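Local structure of rhamnosidase B (Bacillus sp., 2OKX) at residues S241-V246 and G341-S346; G265-G270 and I305-H310. The protein probably hydrolyses terminal alpha-L-rhamnosyl residues from rhamnosides, as a family 78 glycoside hydrolase. All coordinates share one frame; numbering follows the deposited sequence.

Interaction 1: residues S241-V246 and G341-S346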
loop_
_atom_site.group_PDB
_atom_site.type_symbol
_atom_site.label_atom_id
_atom_site.label_comp_id
_atom_site.label_asym_id
_atom_site.label_seq_id
_atom_site.Cartn_x
_atom_site.Cartn_y
_atom_site.Cartn_z
ATOM N N SER A 241 20.482 -8.895 0.701
ATOM C CA SER A 241 20.793 -9.720 1.855
ATOM C C SER A 241 22.165 -9.286 2.339
ATOM O O SER A 241 23.018 -8.899 1.540
ATOM C CB SER A 241 20.812 -11.201 1.482
ATOM O OG SER A 241 19.513 -11.657 1.142
ATOM N N TYR A 242 22.361 -9.307 3.649
ATOM C CA TYR A 242 23.645 -8.934 4.214
ATOM C C TYR A 242 23.995 -9.864 5.353
ATOM O O TYR A 242 23.121 -10.464 5.978
ATOM C CB TYR A 242 23.651 -7.474 4.701
ATOM C CG TYR A 242 22.430 -7.045 5.484
ATOM C CD1 TYR A 242 21.441 -6.255 4.890
ATOM C CD2 TYR A 242 22.257 -7.430 6.814
ATOM C CE1 TYR A 242 20.305 -5.861 5.604
ATOM C CE2 TYR A 242 21.127 -7.042 7.534
ATOM C CZ TYR A 242 20.155 -6.259 6.919
ATOM O OH TYR A 242 19.031 -5.884 7.626
ATOM N N CYS A 243 25.292 -9.982 5.607
ATOM C CA CYS A 243 25.804 -10.837 6.660
ATOM C C CYS A 243 26.589 -9.965 7.632
ATOM O O CYS A 243 27.485 -9.231 7.225
ATOM C CB CYS A 243 26.723 -11.898 6.052
ATOM S SG CYS A 243 27.466 -13.014 7.249
ATOM N N GLY A 244 26.248 -10.037 8.911
ATOM C CA GLY A 244 26.947 -9.231 9.892
ATOM C C GLY A 244 26.210 -9.132 11.210
ATOM O O GLY A 244 25.230 -9.845 11.444
ATOM N N TYR A 245 26.684 -8.242 12.077
ATOM C CA TYR A 245 26.072 -8.057 13.390
ATOM C C TYR A 245 25.897 -6.591 13.742
ATOM O O TYR A 245 26.432 -5.702 13.082
ATOM C CB TYR A 245 26.944 -8.647 14.504
ATOM C CG TYR A 245 27.388 -10.075 14.335
ATOM C CD1 TYR A 245 28.460 -10.403 13.507
ATOM C CD2 TYR A 245 26.754 -11.100 15.033
ATOM C CE1 TYR A 245 28.892 -11.724 13.381
ATOM C CE2 TYR A 245 27.174 -12.419 14.916
ATOM C CZ TYR A 245 28.241 -12.722 14.090
ATOM O OH TYR A 245 28.642 -14.031 13.971
ATOM N N VAL A 246 25.132 -6.359 14.798
ATOM C CA VAL A 246 24.953 -5.025 15.342
ATOM C C VAL A 246 25.676 -5.190 16.667
ATOM O O VAL A 246 25.486 -6.197 17.349
ATOM C CB VAL A 246 23.478 -4.680 15.625
ATOM C CG1 VAL A 246 23.405 -3.495 16.591
ATOM C CG2 VAL A 246 22.773 -4.327 14.328
ATOM N N GLY A 341 30.715 -5.988 9.648
ATOM C CA GLY A 341 30.528 -6.570 8.331
ATOM C C GLY A 341 30.929 -5.520 7.311
ATOM O O GLY A 341 31.713 -4.628 7.638
ATOM N N THR A 342 30.405 -5.588 6.092
ATOM C CA THR A 342 29.457 -6.611 5.665
ATOM C C THR A 342 30.238 -7.789 5.078
ATOM O O THR A 342 30.848 -7.662 4.020
ATOM C CB THR A 342 28.515 -6.025 4.599
ATOM O OG1 THR A 342 27.964 -4.795 5.091
ATOM C CG2 THR A 342 27.390 -6.996 4.276
ATOM N N PHE A 343 30.209 -8.929 5.762
ATOM C CA PHE A 343 30.951 -10.105 5.323
ATOM C C PHE A 343 30.601 -10.578 3.919
ATOM O O PHE A 343 31.474 -11.008 3.172
ATOM C CB PHE A 343 30.778 -11.246 6.330
ATOM C CG PHE A 343 31.256 -10.900 7.716
ATOM C CD1 PHE A 343 30.357 -10.488 8.697
ATOM C CD2 PHE A 343 32.612 -10.945 8.027
ATOM C CE1 PHE A 343 30.801 -10.124 9.968
ATOM C CE2 PHE A 343 33.069 -10.584 9.294
ATOM C CZ PHE A 343 32.161 -10.172 10.267
ATOM N N ASP A 344 29.324 -10.499 3.565
ATOM C CA ASP A 344 28.869 -10.892 2.240
ATOM C C ASP A 344 27.490 -10.273 2.030
ATOM O O ASP A 344 26.808 -9.926 2.993
ATOM C CB ASP A 344 28.801 -12.420 2.118
ATOM C CG ASP A 344 28.644 -12.881 0.680
ATOM O OD1 ASP A 344 28.832 -12.051 -0.232
ATOM O OD2 ASP A 344 28.344 -14.072 0.457
ATOM N N GLN A 345 27.088 -10.124 0.775
ATOM C CA GLN A 345 25.797 -9.524 0.464
ATOM C C GLN A 345 25.325 -9.932 -0.918
ATOM O O GLN A 345 26.032 -10.623 -1.651
ATOM C CB GLN A 345 25.912 -8.005 0.516
ATOM C CG GLN A 345 27.067 -7.482 -0.317
ATOM C CD GLN A 345 27.163 -5.979 -0.313
ATOM O OE1 GLN A 345 26.472 -5.298 -1.068
ATOM N NE2 GLN A 345 28.018 -5.445 0.548
ATOM N N SER A 346 24.124 -9.492 -1.271
ATOM C CA SER A 346 23.563 -9.796 -2.575
ATOM C C SER A 346 22.266 -9.029 -2.789
ATOM O O SER A 346 21.627 -8.588 -1.833
ATOM C CB SER A 346 23.313 -11.301 -2.715
ATOM O OG SER A 346 22.363 -11.763 -1.774
#
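The ring of Phe-343 turns its edge to residues 241-246: the carbonyl of Cys-243 and the CA of Gly-244 lie near its plane, with Phe-343 CD1 3.5 Å from Cys-243 O. Over one face, offset toward the rim, sits the CA of Gly-341, from the ring's own segment, and beyond the two segments Trp-383 and His-361 also meet this ring. Tyr-245 brings CE1 to within 4.2 Å of Phe-343 CE1, which lies at the edge of the tyrosine ring; the Tyr-245 hydroxyl is held by the carbonyl of Tyr-364. With chi1 at 179°, Cys-243 swings SG to the far side of CB from the backbone N, alongside the phenylalanine, where SG lies 3.9 Å from Phe-343 CB and makes an oblique sulfur-aromatic contact. The two backbones run antiparallel. Ser-241 and Ser-346 form a hydrogen-bonded pair, with Ser-241 N to Ser-346 O at 2.8 Å and a return bond from Ser-346 N; Tyr-242 and Gln-345 follow as a non-hydrogen-bonded pair. The pairing then becomes irregular: Phe-343 N donates to Cys-243 O at 3.1 Å, whereas the bond from Cys-243 N to Asp-344 O is weak. A cis peptide precedes Thr-342, whose CG2 rests 3.8 Å from Tyr-242 CB. Asp-344 OD1 accepts the amide of Gln-345 from above the carboxylate plane and also pairs with Arg-355. Backbone bonds thus run through both the paired strands and the irregular part, which the sulfur and ring contacts also pack, and Arg-355 probably offsets the aspartate's charge.

Interaction 2: residues G265-G270 and I305-H310; sequences GVRGSG and ITSSDH
The backbones come closest where Gly-268 CA lies 4.1 Å from Ile-305 CA, as the loop joining strands 256-262 and 271-273 passes the irregular part of strand 297-309 within domain D2, of the galactose-binding-domain-like clan. Gly-268 brings no side chain here and the CB of Ile-305 points away, which allows the close approach; Gly-268 CA also makes a CA-H...O contact with Thr-306 O. From the loop Arg-267 reaches along residues 305-309, its chain extended with chi2 at -179°. CB and CD pass beside Ser-307 OG, which donates to Ile-305 O, and NH1 then makes two weak hydrogen bonds near the guanidinium plane, to Ser-308 O (3.0 Å) and to Ser-307 OG. The Asp-309 carboxylate instead stacks over one guanidinium face, the planes 23° apart; Arg-267 NH2 and Asp-309 OD1, 3.1 Å apart, form a salt bridge of charges alone, since no N-H points at the oxygen. NE is hydrogen-bonded to Ser-314 OG, and Asp-309 OD2 to Tyr-242 OH. Arginine and aspartate thus probably balance each other's charge, each with further polar partners fixing its orientation. Between the backbones a water donates to both Arg-267 O (3.0 Å) and Thr-306 O (2.6 Å).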
loop_
_atom_site.group_PDB
_atom_site.type_symbol
_atom_site.label_atom_id
_atom_site.label_comp_id
_atom_site.label_asym_id
_atom_site.label_seq_id
_atom_site.Cartn_x
_atom_site.Cartn_y
_atom_site.Cartn_z
ATOM N N GLY A 265 11.560 -8.712 16.302
ATOM C CA GLY A 265 12.352 -9.932 16.350
ATOM C C GLY A 265 13.818 -9.792 15.984
ATOM O O GLY A 265 14.281 -8.713 15.610
ATOM N N VAL A 266 14.550 -10.897 16.093
ATOM C CA VAL A 266 15.972 -10.934 15.763
ATOM C C VAL A 266 16.145 -11.431 14.329
ATOM O O VAL A 266 15.800 -12.570 14.016
ATOM C CB VAL A 266 16.737 -11.883 16.709
ATOM C CG1 VAL A 266 18.207 -11.912 16.338
ATOM C CG2 VAL A 266 16.560 -11.431 18.152
ATOM N N ARG A 267 16.688 -10.573 13.471
ATOM C CA ARG A 267 16.902 -10.900 12.061
ATOM C C ARG A 267 17.776 -12.114 11.819
ATOM O O ARG A 267 17.469 -12.944 10.961
ATOM C CB ARG A 267 17.528 -9.711 11.329
ATOM C CG ARG A 267 16.533 -8.686 10.875
ATOM C CD ARG A 267 17.194 -7.544 10.136
ATOM N NE ARG A 267 16.174 -6.660 9.586
ATOM C CZ ARG A 267 15.429 -6.953 8.526
ATOM N NH1 ARG A 267 15.594 -8.103 7.887
ATOM N NH2 ARG A 267 14.499 -6.103 8.121
ATOM N N GLY A 268 18.868 -12.209 12.570
ATOM C CA GLY A 268 19.796 -13.309 12.392
ATOM C C GLY A 268 19.617 -14.518 13.285
ATOM O O GLY A 268 18.556 -14.730 13.866
ATOM N N SER A 269 20.685 -15.301 13.398
ATOM C CA SER A 269 20.693 -16.530 14.182
ATOM C C SER A 269 20.566 -16.370 15.694
ATOM O O SER A 269 20.239 -17.333 16.386
ATOM C CB SER A 269 21.961 -17.328 13.876
ATOM O OG SER A 269 23.115 -16.617 14.288
ATOM N N GLY A 270 20.837 -15.179 16.217
ATOM C CA GLY A 270 20.717 -15.008 17.653
ATOM C C GLY A 270 21.377 -13.785 18.257
ATOM O O GLY A 270 21.827 -12.878 17.552
ATOM N N ILE A 305 22.421 -10.097 12.575
ATOM C CA ILE A 305 21.372 -9.546 11.720
ATOM C C ILE A 305 21.426 -10.107 10.300
ATOM O O ILE A 305 20.757 -9.596 9.399
ATOM C CB ILE A 305 21.462 -8.004 11.638
ATOM C CG1 ILE A 305 22.846 -7.587 11.133
ATOM C CG2 ILE A 305 21.164 -7.394 13.004
ATOM C CD1 ILE A 305 23.013 -6.089 10.940
ATOM N N THR A 306 22.220 -11.158 10.111
ATOM C CA THR A 306 22.370 -11.799 8.805
ATOM C C THR A 306 20.996 -12.212 8.293
ATOM O O THR A 306 20.319 -13.031 8.914
ATOM C CB THR A 306 23.263 -13.042 8.908
ATOM O OG1 THR A 306 24.557 -12.653 9.386
ATOM C CG2 THR A 306 23.410 -13.715 7.549
ATOM N N SER A 307 20.592 -11.651 7.157
ATOM C CA SER A 307 19.275 -11.949 6.610
ATOM C C SER A 307 18.986 -11.197 5.321
ATOM O O SER A 307 19.834 -10.495 4.777
ATOM C CB SER A 307 18.212 -11.536 7.623
ATOM O OG SER A 307 18.306 -10.136 7.862
ATOM N N SER A 308 17.755 -11.355 4.852
ATOM C CA SER A 308 17.273 -10.662 3.671
ATOM C C SER A 308 16.525 -9.463 4.242
ATOM O O SER A 308 15.827 -9.594 5.244
ATOM C CB SER A 308 16.304 -11.547 2.883
ATOM O OG SER A 308 15.813 -10.854 1.748
ATOM N N ASP A 309 16.671 -8.302 3.620
ATOM C CA ASP A 309 16.004 -7.097 4.102
ATOM C C ASP A 309 15.473 -6.318 2.905
ATOM O O ASP A 309 16.248 -5.776 2.117
ATOM C CB ASP A 309 17.001 -6.229 4.887
ATOM C CG ASP A 309 16.319 -5.161 5.733
ATOM O OD1 ASP A 309 15.167 -4.793 5.432
ATOM O OD2 ASP A 309 16.946 -4.675 6.698
ATOM N N HIS A 310 14.154 -6.258 2.762
ATOM C CA HIS A 310 13.567 -5.535 1.639
ATOM C C HIS A 310 13.590 -4.036 1.925
ATOM O O HIS A 310 13.554 -3.210 1.011
ATOM C CB HIS A 310 12.122 -5.987 1.407
ATOM C CG HIS A 310 11.700 -5.943 -0.028
ATOM N ND1 HIS A 310 12.226 -5.046 -0.935
ATOM C CD2 HIS A 310 10.798 -6.684 -0.715
ATOM C CE1 HIS A 310 11.668 -5.239 -2.117
ATOM N NE2 HIS A 310 10.799 -6.227 -2.011
HETATM O O HOH W 1 18.285 -14.578 8.520
#

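From the N terminus, the chain enters strand 240-252, passes through the loop at 265-270, returns along strand 297-309 and arrives at 341-346. Interaction 2 closes the shorter excursion between 265-270 and 305-310, and it is nested within the longer one closed by interaction 1. Strands 240-252 and 297-309 are neighbours in one antiparallel sheet, so residues 241-246 have 341-346 as one partner and 305-310 as another. Tyr-242 joins the two contacts directly: Tyr-242 N lies 3.0 Å from Ser-307 O, and its side chain reaches Asp-309. Interaction 1 pairs strand 345-347 with strand 240-252 within this sheet, and interaction 2 fastens the loop between strands 256-262 and 271-273 to strand 297-309.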